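Intimin (Escherichia coli O127:H6 str. E2348/69, PDB 6TQD) probably serves as a bacterial adhesin that mediates attachment of the pathogen to host cells, the part described here belonging to its extracellular passenger. Local coordinates at residues A[130-135]-A[197-202]; A[134-139]-A[144-149]; A[150-155]-A[174-179]; A[157-162]-A[184-189]. All coordinates share one frame; numbering follows the deposited sequence. Where two conformers were deposited one is given.

Contact 1. Residues A[130-135]-A[197-202]; sequences ITYTAT and LNANAV
Tyr132 and Val202 approach from opposite directions, and the phenol oxygen reaches the valine before the ring does. Tyr132 OH lies 3.2 Å from Val202 CG2. The CG1 methyl of the same valine is near the hydroxyl too, but stands oblique to the ring. Ala199 meets the ring differently. Its methyl sits at the ring edge, close to the ring plane, with Ala199 CB 3.7 Å from Tyr132 CE2. Ile130 and Val202 meet tip to tip, and Ile130 CD1 comes to 3.7 Å from Val202 CG2. With chi2 at 178° the isoleucine chain is extended, and this carries CD1 across to the valine.

The two segments lie in the two facing sheets of a bacterial Ig-like beta sandwich. No hydrogen bond joins them directly; they meet through side chains packed between the layers. Strand 130-138 pairs with strand 171-177 in one sheet. In the other, strand 197-205 runs beside strand 182-189 and is interrupted near Ala199 to Ala201.

The tyrosine hydroxyl is a polar group in this buried layer. It donates to a water at 2.7 Å from Tyr132 OH, and that water donates in turn to Asn200 O, also at 2.7 Å. The bridge ties the ring end to the backbone where strand 197-205 is broken, and it gives both the hydroxyl and the carbonyl a partner. Further out, the Tyr132 ring meets that of Phe115, with the planes at about 35°. Tyr132 also touches Val186 and Leu176.

Contact 2. Residues A[134-139]-A[144-149]; sequences ATVKKN and ANVPVS
Val136 and Val148 meet between the two sheets of the Ig-like sandwich, near the connection, by way of short strand 141-142, that takes the chain from one sheet to the other. Their side chains slide past each other in opposite directions. Val136 CG2 and Val148 CG2 are the closest pair, at 3.6 Å. In both valines CG1 is anti to the backbone N (chi1 177° for Val136 and 179° for Val148). CG2 therefore stands beside the backbone N in each, and it is this branch that each offers to the other.

The other branches serve different neighbours. Val148 CG1 packs against the methyl of Ala134, with 4.1 Å from Val148 CG1 to Ala134 CB. Val136 CG1 faces Val146 CG1 at a looser 4.2 Å. Val136 thus spans two residues of segment 144-149, and Val148 spans two of segment 134-139.

Strand 130-138 belongs to one sheet and strand 147-154 to the other. They are not hydrogen-bonded to each other here, and the contact is wholly apolar. Pro147, between the two valines, points away from segment 134-139, as expected for alternating residues of an extended chain. Val146 precedes the strand and is less buried than Val148; its backbone N bonds to Thr166 OG1. Ala188 of strand 182-189 touches both Ala134 and Val148. Phe115 also packs on Ala134, while Val112 and Val110 lie against Val136.

Contact 3. Residues A[150-155]-A[174-179]; sequences FNIVSG and VTLKSD
Val174 sits over one face of the Phe150 ring, in the core of the bacterial Ig-like beta sandwich. Its CG1 methyl makes a CH-pi contact, 3.7 Å from the ring centroid and only 8° off the ring normal. The methyl is thus almost exactly above the ring centre. The rest of the valine lies toward one side of the ring, where Val174 CB is 3.7 Å from Phe150 CD1. CG1 takes the position between backbone N and carbonyl carbon (chi1 66°), which sets it over the phenyl face.

A second pair lies further along both strands. Ile152 and Leu176 cross obliquely, and their end methyls meet. Ile152 starts out to one side, but its extended chain (chi2 171°) brings CD1 over to the leucine.

Leu159 of strand 158-159 touches all four of these side chains. Val184 and Val186 also meet Leu176, and Ala157 touches Ile152 and Leu176. The backbones are set by their own sheets: Val174 pairs with Tyr132, and Asn151 with Ser187. Beyond Ile152, Val153 and Ser154 both face Val185 in a classic beta bulge. Near the end of segment 174-179, Ser178 OG is hydrogen-bonded to Thr156 O and Lys180 N. In the apolar second pair, the closest approach is 3.8 Å, from Ile152 CD1 to Leu176 CD1.

Contact 4. Residues A[157-162]-A[184-189]; sequences AVLSAN and VVVSAK
Leu159 meets Val186 here, the two side chains sliding past each other in opposite directions. Only one branch of each does the touching: Leu159 CD2 lies 3.9 Å from Val186 CG1. The leucine has CG beside its backbone N (chi1 -74°) and a nearly straight chi2 of 169°. This nearly straight chain carries the leucine's end across to the valine. Val186 CG1 is anti to the backbone N, and this is the methyl turned to meet it.

The second pair is Ala157 with Val184. The single methyl of Ala157 stands over the fork of the valine and is nearly equidistant from its two branches. Ala157 CB is 4.0 Å from Val184 CG1 and 4.1 Å from Val184 CG2. Both branches share this one small partner.

The side of strand 182-189 is the well-covered one. Val184 and Val186 are buried, and Phe204 of strand 197-205 also packs on Val184. The other side is looser. Ala157 and Leu159 are only partly buried, while Val158 between them and Ser160 after them are exposed to solvent. No hydrogen bond crosses between the segments. Segment 157-162 is held instead by its neighbours: Val158 bonds to Lys177 and Ser160 to Thr175 through the backbone, and Ser160 OG takes a further bond from Thr175 N. A short edge strand laid over the inner face of the opposite sheet in this way is in keeping with the beta sandwich of a bacterial Ig-like domain.

Overall arrangement
All four contacts join the two sheets of one Ig-like domain, mainly through side chains. Contacts 1, 2 and 3 are buried. Contact 4 is only partly buried, consistent with the edge position of strand 158-159. Contacts 1 and 2 share strand 130-138, and contacts 2 and 3 share strand 147-154. Contacts 3 and 4 lie closest, their centres about 4 Å apart, and use neighbouring strands in both sheets. Contact 2 lies nearest the centre of the whole chain, about 12 Å between centres. The chemistry also differs. Contacts 2 and 4 are purely aliphatic, contact 3 adds a methyl over a phenyl face, and contact 1 alone has a water bridge across it.

Contact 1. Residues A[130-135]-A[197-202]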
loop_
_atom_site.group_PDB
_atom_site.type_symbol
_atom_site.label_atom_id
_atom_site.label_comp_id
_atom_site.label_asym_id
_atom_site.label_seq_id
_atom_site.Cartn_x
_atom_site.Cartn_y
_atom_site.Cartn_z
ATOM N N ILE A 130 23.406 -13.643 2.440
ATOM C CA ILE A 130 22.460 -12.742 1.784
ATOM C C ILE A 130 21.436 -12.341 2.835
ATOM O O ILE A 130 20.801 -13.202 3.453
ATOM C CB ILE A 130 21.789 -13.424 0.585
ATOM C CG1 ILE A 130 22.840 -13.796 -0.472
ATOM C CG2 ILE A 130 20.711 -12.519 -0.003
ATOM C CD1 ILE A 130 22.269 -14.519 -1.677
ATOM N N THR A 131 21.272 -11.037 3.049
ATOM C CA THR A 131 20.388 -10.535 4.093
ATOM C C THR A 131 19.097 -10.036 3.466
ATOM O O THR A 131 19.121 -9.206 2.548
ATOM C CB THR A 131 21.046 -9.417 4.894
ATOM O OG1 THR A 131 22.258 -9.922 5.480
ATOM C CG2 THR A 131 20.122 -8.928 5.988
ATOM N N TYR A 132 17.979 -10.527 3.982
ATOM C CA TYR A 132 16.650 -10.184 3.488
ATOM C C TYR A 132 15.960 -9.253 4.468
ATOM O O TYR A 132 16.110 -9.386 5.682
ATOM C CB TYR A 132 15.798 -11.438 3.324
ATOM C CG TYR A 132 16.189 -12.332 2.174
ATOM C CD1 TYR A 132 17.299 -13.170 2.250
ATOM C CD2 TYR A 132 15.435 -12.357 1.012
ATOM C CE1 TYR A 132 17.646 -13.993 1.187
ATOM C CE2 TYR A 132 15.773 -13.175 -0.050
ATOM C CZ TYR A 132 16.879 -13.996 0.044
ATOM O OH TYR A 132 17.232 -14.822 -1.006
ATOM N N THR A 133 15.168 -8.326 3.930
ATOM C CA THR A 133 14.404 -7.379 4.726
ATOM C C THR A 133 12.957 -7.464 4.270
ATOM O O THR A 133 12.672 -7.287 3.086
ATOM C CB THR A 133 14.920 -5.949 4.539
ATOM O OG1 THR A 133 16.294 -5.870 4.926
ATOM C CG2 THR A 133 14.102 -4.972 5.384
ATOM N N ALA A 134 12.066 -7.744 5.204
ATOM C CA ALA A 134 10.635 -7.708 4.974
ATOM C C ALA A 134 10.072 -6.442 5.594
ATOM O O ALA A 134 10.434 -6.076 6.720
ATOM C CB ALA A 134 9.952 -8.907 5.625
ATOM N N THR A 135 9.210 -5.764 4.846
ATOM C CA THR A 135 8.483 -4.600 5.327
ATOM C C THR A 135 7.018 -4.969 5.479
ATOM O O THR A 135 6.419 -5.535 4.559
ATOM C CB THR A 135 8.634 -3.429 4.354
ATOM O OG1 THR A 135 10.021 -3.142 4.148
ATOM C CG2 THR A 135 7.964 -2.184 4.936
ATOM N N LEU A 197 4.698 -13.988 0.767
ATOM C CA LEU A 197 5.257 -13.208 -0.326
ATOM C C LEU A 197 6.665 -13.724 -0.629
ATOM O O LEU A 197 7.533 -13.701 0.246
ATOM C CB LEU A 197 5.340 -11.726 0.059
ATOM C CG LEU A 197 5.973 -10.813 -1.000
ATOM C CD1 LEU A 197 5.110 -10.800 -2.269
ATOM C CD2 LEU A 197 6.168 -9.391 -0.474
ATOM N N ASN A 198 6.887 -14.163 -1.871
ATOM C CA ASN A 198 8.203 -14.646 -2.285
ATOM C C ASN A 198 9.111 -13.489 -2.684
ATOM O O ASN A 198 8.703 -12.600 -3.438
ATOM C CB ASN A 198 8.081 -15.570 -3.497
ATOM C CG ASN A 198 7.456 -16.905 -3.165
ATOM O OD1 ASN A 198 7.170 -17.202 -2.011
ATOM N ND2 ASN A 198 7.238 -17.719 -4.187
ATOM N N ALA A 199 10.346 -13.517 -2.205
ATOM C CA ALA A 199 11.369 -12.634 -2.734
ATOM C C ALA A 199 11.811 -13.118 -4.120
ATOM O O ALA A 199 11.575 -14.261 -4.511
ATOM C CB ALA A 199 12.600 -12.652 -1.829
ATOM N N ASN A 200 12.486 -12.234 -4.851
ATOM C CA ASN A 200 13.083 -12.642 -6.111
ATOM C C ASN A 200 14.161 -13.691 -5.847
ATOM O O ASN A 200 14.802 -13.704 -4.796
ATOM C CB ASN A 200 13.711 -11.444 -6.820
ATOM C CG ASN A 200 12.680 -10.516 -7.430
ATOM O OD1 ASN A 200 11.523 -10.892 -7.631
ATOM N ND2 ASN A 200 13.099 -9.294 -7.736
ATOM N N ALA A 201 14.344 -14.589 -6.808
ATOM C CA ALA A 201 15.350 -15.623 -6.661
ATOM C C ALA A 201 16.721 -14.982 -6.553
ATOM O O ALA A 201 16.989 -13.951 -7.176
ATOM C CB ALA A 201 15.329 -16.553 -7.874
ATOM N N VAL A 202 17.581 -15.592 -5.738
ATOM C CA VAL A 202 18.999 -15.277 -5.685
ATOM C C VAL A 202 19.737 -16.530 -6.126
ATOM O O VAL A 202 19.177 -17.622 -6.169
ATOM C CB VAL A 202 19.454 -14.834 -4.286
ATOM C CG1 VAL A 202 18.698 -13.587 -3.851
ATOM C CG2 VAL A 202 19.255 -15.956 -3.273
HETATM O O HOH W 1 15.297 -15.455 -2.770
#

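Contact 2. Residues A[134-139]-A[144-149]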
loop_
_atom_site.group_PDB
_atom_site.type_symbol
_atom_site.label_atom_id
_atom_site.label_comp_id
_atom_site.label_asym_id
_atom_site.label_seq_id
_atom_site.Cartn_x
_atom_site.Cartn_y
_atom_site.Cartn_z
ATOM N N ALA A 134 12.066 -7.744 5.204
ATOM C CA ALA A 134 10.635 -7.708 4.974
ATOM C C ALA A 134 10.072 -6.442 5.594
ATOM O O ALA A 134 10.434 -6.076 6.720
ATOM C CB ALA A 134 9.952 -8.907 5.625
ATOM N N THR A 135 9.210 -5.764 4.846
ATOM C CA THR A 135 8.483 -4.600 5.327
ATOM C C THR A 135 7.018 -4.969 5.479
ATOM O O THR A 135 6.419 -5.535 4.559
ATOM C CB THR A 135 8.634 -3.429 4.354
ATOM O OG1 THR A 135 10.021 -3.142 4.148
ATOM C CG2 THR A 135 7.964 -2.184 4.936
ATOM N N VAL A 136 6.450 -4.661 6.642
ATOM C CA VAL A 136 5.057 -4.954 6.955
ATOM C C VAL A 136 4.299 -3.640 7.046
ATOM O O VAL A 136 4.683 -2.755 7.816
ATOM C CB VAL A 136 4.926 -5.742 8.276
ATOM C CG1 VAL A 136 3.450 -5.964 8.616
ATOM C CG2 VAL A 136 5.664 -7.066 8.179
ATOM N N LYS A 137 3.206 -3.528 6.294
ATOM C CA LYS A 137 2.382 -2.327 6.317
ATOM C C LYS A 137 0.915 -2.731 6.376
ATOM O O LYS A 137 0.535 -3.858 6.041
ATOM C CB LYS A 137 2.589 -1.451 5.066
ATOM C CG LYS A 137 4.027 -1.063 4.805
ATOM C CD LYS A 137 4.122 -0.191 3.570
ATOM C CE LYS A 137 5.557 0.075 3.168
ATOM N NZ LYS A 137 5.617 0.879 1.913
ATOM N N LYS A 138 0.085 -1.782 6.807
ATOM C CA LYS A 138 -1.366 -1.857 6.662
ATOM C C LYS A 138 -1.774 -0.571 5.969
ATOM O O LYS A 138 -1.540 0.513 6.512
ATOM C CB LYS A 138 -2.049 -1.952 8.027
ATOM C CG LYS A 138 -3.581 -1.893 7.974
ATOM C CD LYS A 138 -4.158 -1.919 9.382
ATOM C CE LYS A 138 -5.667 -1.724 9.384
ATOM N NZ LYS A 138 -6.204 -1.732 10.777
ATOM N N ASN A 139 -2.328 -0.699 4.765
ATOM C CA ASN A 139 -2.730 0.456 3.952
ATOM C C ASN A 139 -1.590 1.469 3.845
ATOM O O ASN A 139 -1.768 2.679 4.018
ATOM C CB ASN A 139 -4.002 1.091 4.504
ATOM C CG ASN A 139 -5.189 0.131 4.485
ATOM O OD1 ASN A 139 -5.266 -0.751 3.643
ATOM N ND2 ASN A 139 -6.098 0.291 5.436
ATOM N N ALA A 144 4.671 -1.854 13.549
ATOM C CA ALA A 144 5.734 -2.191 14.487
ATOM C C ALA A 144 5.408 -3.426 15.316
ATOM O O ALA A 144 4.260 -3.665 15.694
ATOM C CB ALA A 144 5.957 -1.004 15.428
ATOM N N ASN A 145 6.439 -4.244 15.559
ATOM C CA ASN A 145 6.374 -5.379 16.488
ATOM C C ASN A 145 5.507 -6.530 15.968
ATOM O O ASN A 145 4.920 -7.280 16.754
ATOM C CB ASN A 145 5.923 -4.921 17.883
ATOM C CG ASN A 145 6.259 -5.925 18.968
ATOM O OD1 ASN A 145 5.457 -6.172 19.867
ATOM N ND2 ASN A 145 7.443 -6.503 18.890
ATOM N N VAL A 146 5.454 -6.717 14.667
ATOM C CA VAL A 146 4.654 -7.768 14.033
ATOM C C VAL A 146 5.554 -8.961 13.738
ATOM O O VAL A 146 6.605 -8.786 13.110
ATOM C CB VAL A 146 3.993 -7.271 12.736
ATOM C CG1 VAL A 146 3.203 -8.398 12.072
ATOM C CG2 VAL A 146 3.110 -6.071 13.012
ATOM N N PRO A 147 5.188 -10.180 14.145
ATOM C CA PRO A 147 6.016 -11.349 13.796
ATOM C C PRO A 147 5.931 -11.679 12.313
ATOM O O PRO A 147 4.843 -11.771 11.743
ATOM C CB PRO A 147 5.419 -12.481 14.642
ATOM C CG PRO A 147 4.646 -11.793 15.732
ATOM C CD PRO A 147 4.152 -10.514 15.139
ATOM N N VAL A 148 7.089 -11.902 11.703
ATOM C CA VAL A 148 7.198 -12.281 10.299
ATOM C C VAL A 148 7.833 -13.657 10.238
ATOM O O VAL A 148 8.879 -13.881 10.846
ATOM C CB VAL A 148 8.045 -11.271 9.512
ATOM C CG1 VAL A 148 8.158 -11.693 8.082
ATOM C CG2 VAL A 148 7.441 -9.867 9.608
ATOM N N SER A 149 7.215 -14.568 9.490
ATOM C CA SER A 149 7.693 -15.935 9.334
ATOM C C SER A 149 8.445 -16.061 8.020
ATOM O O SER A 149 7.955 -15.610 6.980
ATOM C CB SER A 149 6.514 -16.911 9.329
ATOM O OG SER A 149 5.915 -16.984 10.609
#

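Contact 3. Residues A[150-155]-A[174-179]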
loop_
_atom_site.group_PDB
_atom_site.type_symbol
_atom_site.label_atom_id
_atom_site.label_comp_id
_atom_site.label_asym_id
_atom_site.label_seq_id
_atom_site.Cartn_x
_atom_site.Cartn_y
_atom_site.Cartn_z
ATOM N N PHE A 150 9.627 -16.684 8.069
ATOM C CA PHE A 150 10.488 -16.852 6.908
ATOM C C PHE A 150 10.620 -18.329 6.551
ATOM O O PHE A 150 10.736 -19.185 7.433
ATOM C CB PHE A 150 11.895 -16.296 7.155
ATOM C CG PHE A 150 11.906 -14.855 7.579
ATOM C CD1 PHE A 150 12.318 -14.507 8.855
ATOM C CD2 PHE A 150 11.532 -13.852 6.703
ATOM C CE1 PHE A 150 12.340 -13.192 9.244
ATOM C CE2 PHE A 150 11.541 -12.531 7.093
ATOM C CZ PHE A 150 11.957 -12.200 8.372
ATOM N N ASN A 151 10.607 -18.624 5.254
ATOM C CA ASN A 151 10.670 -20.003 4.793
ATOM C C ASN A 151 11.348 -20.073 3.434
ATOM O O ASN A 151 11.168 -19.191 2.596
ATOM C CB ASN A 151 9.262 -20.607 4.691
ATOM C CG ASN A 151 8.619 -20.816 6.045
ATOM O OD1 ASN A 151 7.793 -20.012 6.485
ATOM N ND2 ASN A 151 9.004 -21.891 6.721
ATOM N N ILE A 152 12.126 -21.133 3.219
ATOM C CA ILE A 152 12.752 -21.387 1.928
ATOM C C ILE A 152 11.737 -22.131 1.061
ATOM O O ILE A 152 11.330 -23.251 1.389
ATOM C CB ILE A 152 14.069 -22.168 2.070
ATOM C CG1 ILE A 152 15.089 -21.305 2.805
ATOM C CG2 ILE A 152 14.593 -22.548 0.685
ATOM C CD1 ILE A 152 16.365 -22.019 3.206
ATOM N N VAL A 153 11.311 -21.496 -0.032
ATOM C CA VAL A 153 10.311 -22.077 -0.919
ATOM C C VAL A 153 10.935 -23.110 -1.843
ATOM O O VAL A 153 10.335 -24.158 -2.122
ATOM C CB VAL A 153 9.618 -20.957 -1.720
ATOM C CG1 VAL A 153 8.626 -21.547 -2.704
ATOM C CG2 VAL A 153 8.954 -19.964 -0.785
ATOM N N SER A 154 12.124 -22.821 -2.358
ATOM C CA SER A 154 12.782 -23.734 -3.278
ATOM C C SER A 154 14.277 -23.495 -3.197
ATOM O O SER A 154 14.728 -22.374 -2.928
ATOM C CB SER A 154 12.316 -23.513 -4.722
ATOM O OG SER A 154 12.556 -22.181 -5.142
ATOM N N GLY A 155 15.033 -24.545 -3.460
ATOM C CA GLY A 155 16.481 -24.503 -3.391
ATOM C C GLY A 155 17.010 -25.017 -2.064
ATOM O O GLY A 155 16.266 -25.313 -1.127
ATOM N N VAL A 174 16.444 -11.333 8.077
ATOM C CA VAL A 174 16.935 -12.704 8.231
ATOM C C VAL A 174 18.079 -12.870 7.239
ATOM O O VAL A 174 18.151 -12.160 6.240
ATOM C CB VAL A 174 15.801 -13.726 7.975
ATOM C CG1 VAL A 174 15.349 -13.679 6.523
ATOM C CG2 VAL A 174 16.236 -15.130 8.368
ATOM N N THR A 175 18.984 -13.824 7.509
ATOM C CA THR A 175 20.089 -14.087 6.595
ATOM C C THR A 175 19.973 -15.492 6.007
ATOM O O THR A 175 19.333 -16.378 6.579
ATOM C CB THR A 175 21.469 -13.918 7.248
ATOM O OG1 THR A 175 21.747 -15.030 8.107
ATOM C CG2 THR A 175 21.540 -12.615 8.047
ATOM N N LEU A 176 20.575 -15.661 4.834
ATOM C CA LEU A 176 20.546 -16.895 4.062
ATOM C C LEU A 176 21.966 -17.234 3.627
ATOM O O LEU A 176 22.688 -16.359 3.154
ATOM C CB LEU A 176 19.670 -16.695 2.821
ATOM C CG LEU A 176 19.443 -17.935 1.970
ATOM C CD1 LEU A 176 18.424 -18.848 2.642
ATOM C CD2 LEU A 176 19.006 -17.553 0.562
ATOM N N LYS A 177 22.351 -18.499 3.784
ATOM C CA LYS A 177 23.660 -18.995 3.353
ATOM C C LYS A 177 23.458 -20.345 2.681
ATOM O O LYS A 177 22.461 -21.032 2.921
ATOM C CB LYS A 177 24.622 -19.173 4.538
ATOM C CG LYS A 177 24.875 -17.905 5.341
ATOM C CD LYS A 177 25.648 -18.195 6.618
ATOM C CE LYS A 177 25.839 -16.931 7.443
ATOM N NZ LYS A 177 26.585 -17.192 8.705
ATOM N N SER A 178 24.415 -20.742 1.846
ATOM C CA SER A 178 24.303 -22.040 1.186
ATOM C C SER A 178 25.675 -22.571 0.808
ATOM O O SER A 178 26.566 -21.799 0.444
ATOM C CB SER A 178 23.439 -21.965 -0.078
ATOM O OG SER A 178 23.309 -23.245 -0.670
ATOM N N ASP A 179 25.822 -23.896 0.899
ATOM C CA ASP A 179 26.996 -24.632 0.448
ATOM C C ASP A 179 26.841 -25.212 -0.955
ATOM O O ASP A 179 27.740 -25.917 -1.421
ATOM C CB ASP A 179 27.268 -25.801 1.407
ATOM C CG ASP A 179 27.804 -25.350 2.746
ATOM O OD1 ASP A 179 28.930 -24.809 2.789
ATOM O OD2 ASP A 179 27.097 -25.537 3.761
#

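Contact 4. Residues A[157-162]-A[184-189]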
loop_
_atom_site.group_PDB
_atom_site.type_symbol
_atom_site.label_atom_id
_atom_site.label_comp_id
_atom_site.label_asym_id
_atom_site.label_seq_id
_atom_site.Cartn_x
_atom_site.Cartn_y
_atom_site.Cartn_z
ATOM N N ALA A 157 19.497 -24.250 1.049
ATOM C CA ALA A 157 20.139 -23.168 1.790
ATOM C C ALA A 157 19.709 -23.273 3.248
ATOM O O ALA A 157 18.960 -24.176 3.631
ATOM C CB ALA A 157 19.797 -21.806 1.182
ATOM N N VAL A 158 20.178 -22.327 4.062
ATOM C CA VAL A 158 19.895 -22.311 5.495
ATOM C C VAL A 158 19.565 -20.883 5.915
ATOM O O VAL A 158 20.342 -19.956 5.649
ATOM C CB VAL A 158 21.095 -22.832 6.315
ATOM C CG1 VAL A 158 20.751 -22.860 7.793
ATOM C CG2 VAL A 158 21.538 -24.210 5.826
ATOM N N LEU A 159 18.424 -20.710 6.583
ATOM C CA LEU A 159 18.011 -19.425 7.129
ATOM C C LEU A 159 18.537 -19.269 8.548
ATOM O O LEU A 159 18.617 -20.241 9.308
ATOM C CB LEU A 159 16.484 -19.320 7.148
ATOM C CG LEU A 159 15.796 -19.099 5.802
ATOM C CD1 LEU A 159 14.304 -19.297 5.946
ATOM C CD2 LEU A 159 16.078 -17.711 5.247
ATOM N N SER A 160 18.915 -18.041 8.904
ATOM C CA SER A 160 19.426 -17.782 10.246
ATOM C C SER A 160 18.349 -17.885 11.314
ATOM O O SER A 160 18.675 -18.110 12.486
ATOM C CB SER A 160 20.111 -16.416 10.306
ATOM O OG SER A 160 19.217 -15.387 9.933
ATOM N N ALA A 161 17.085 -17.720 10.942
ATOM C CA ALA A 161 15.967 -17.799 11.867
ATOM C C ALA A 161 14.712 -18.048 11.038
ATOM O O ALA A 161 14.676 -17.766 9.839
ATOM C CB ALA A 161 15.796 -16.511 12.675
ATOM N N ASN A 162 13.673 -18.557 11.692
ATOM C CA ASN A 162 12.400 -18.790 11.015
ATOM C C ASN A 162 11.336 -17.757 11.373
ATOM O O ASN A 162 10.213 -17.859 10.876
ATOM C CB ASN A 162 11.884 -20.217 11.264
ATOM C CG ASN A 162 11.597 -20.496 12.728
ATOM O OD1 ASN A 162 11.154 -19.622 13.468
ATOM N ND2 ASN A 162 11.848 -21.735 13.153
ATOM N N VAL A 184 17.751 -19.889 -5.118
ATOM C CA VAL A 184 16.993 -20.045 -3.882
ATOM C C VAL A 184 15.918 -18.968 -3.838
ATOM O O VAL A 184 16.193 -17.801 -4.132
ATOM C CB VAL A 184 17.905 -19.920 -2.644
ATOM C CG1 VAL A 184 17.126 -20.209 -1.372
ATOM C CG2 VAL A 184 19.117 -20.842 -2.755
ATOM N N VAL A 185 14.696 -19.356 -3.472
ATOM C CA VAL A 185 13.595 -18.427 -3.249
ATOM C C VAL A 185 13.207 -18.510 -1.782
ATOM O O VAL A 185 12.937 -19.599 -1.268
ATOM C CB VAL A 185 12.386 -18.744 -4.148
ATOM C CG1 VAL A 185 11.208 -17.839 -3.791
ATOM C CG2 VAL A 185 12.735 -18.579 -5.616
ATOM N N VAL A 186 13.184 -17.358 -1.113
ATOM C CA VAL A 186 12.769 -17.247 0.276
ATOM C C VAL A 186 11.475 -16.449 0.316
ATOM O O VAL A 186 11.256 -15.565 -0.516
ATOM C CB VAL A 186 13.845 -16.541 1.124
ATOM C CG1 VAL A 186 13.438 -16.514 2.573
ATOM C CG2 VAL A 186 15.199 -17.234 0.952
ATOM N N SER A 187 10.611 -16.771 1.286
ATOM C CA SER A 187 9.335 -16.084 1.443
ATOM C C SER A 187 9.194 -15.529 2.853
ATOM O O SER A 187 9.842 -15.984 3.803
ATOM C CB SER A 187 8.165 -17.038 1.175
ATOM O OG SER A 187 8.045 -17.977 2.229
ATOM N N ALA A 188 8.304 -14.535 2.971
ATOM C CA ALA A 188 7.976 -13.878 4.228
ATOM C C ALA A 188 6.457 -13.789 4.371
ATOM O O ALA A 188 5.754 -13.524 3.398
ATOM C CB ALA A 188 8.557 -12.449 4.240
ATOM N N LYS A 189 5.971 -13.983 5.593
ATOM C CA LYS A 189 4.531 -13.991 5.822
ATOM C C LYS A 189 4.203 -13.496 7.222
ATOM O O LYS A 189 4.944 -13.736 8.177
ATOM C CB LYS A 189 3.968 -15.407 5.624
ATOM C CG LYS A 189 2.438 -15.492 5.611
ATOM C CD LYS A 189 1.941 -16.921 5.463
ATOM C CE LYS A 189 0.422 -17.018 5.550
ATOM N NZ LYS A 189 -0.112 -16.683 6.906
#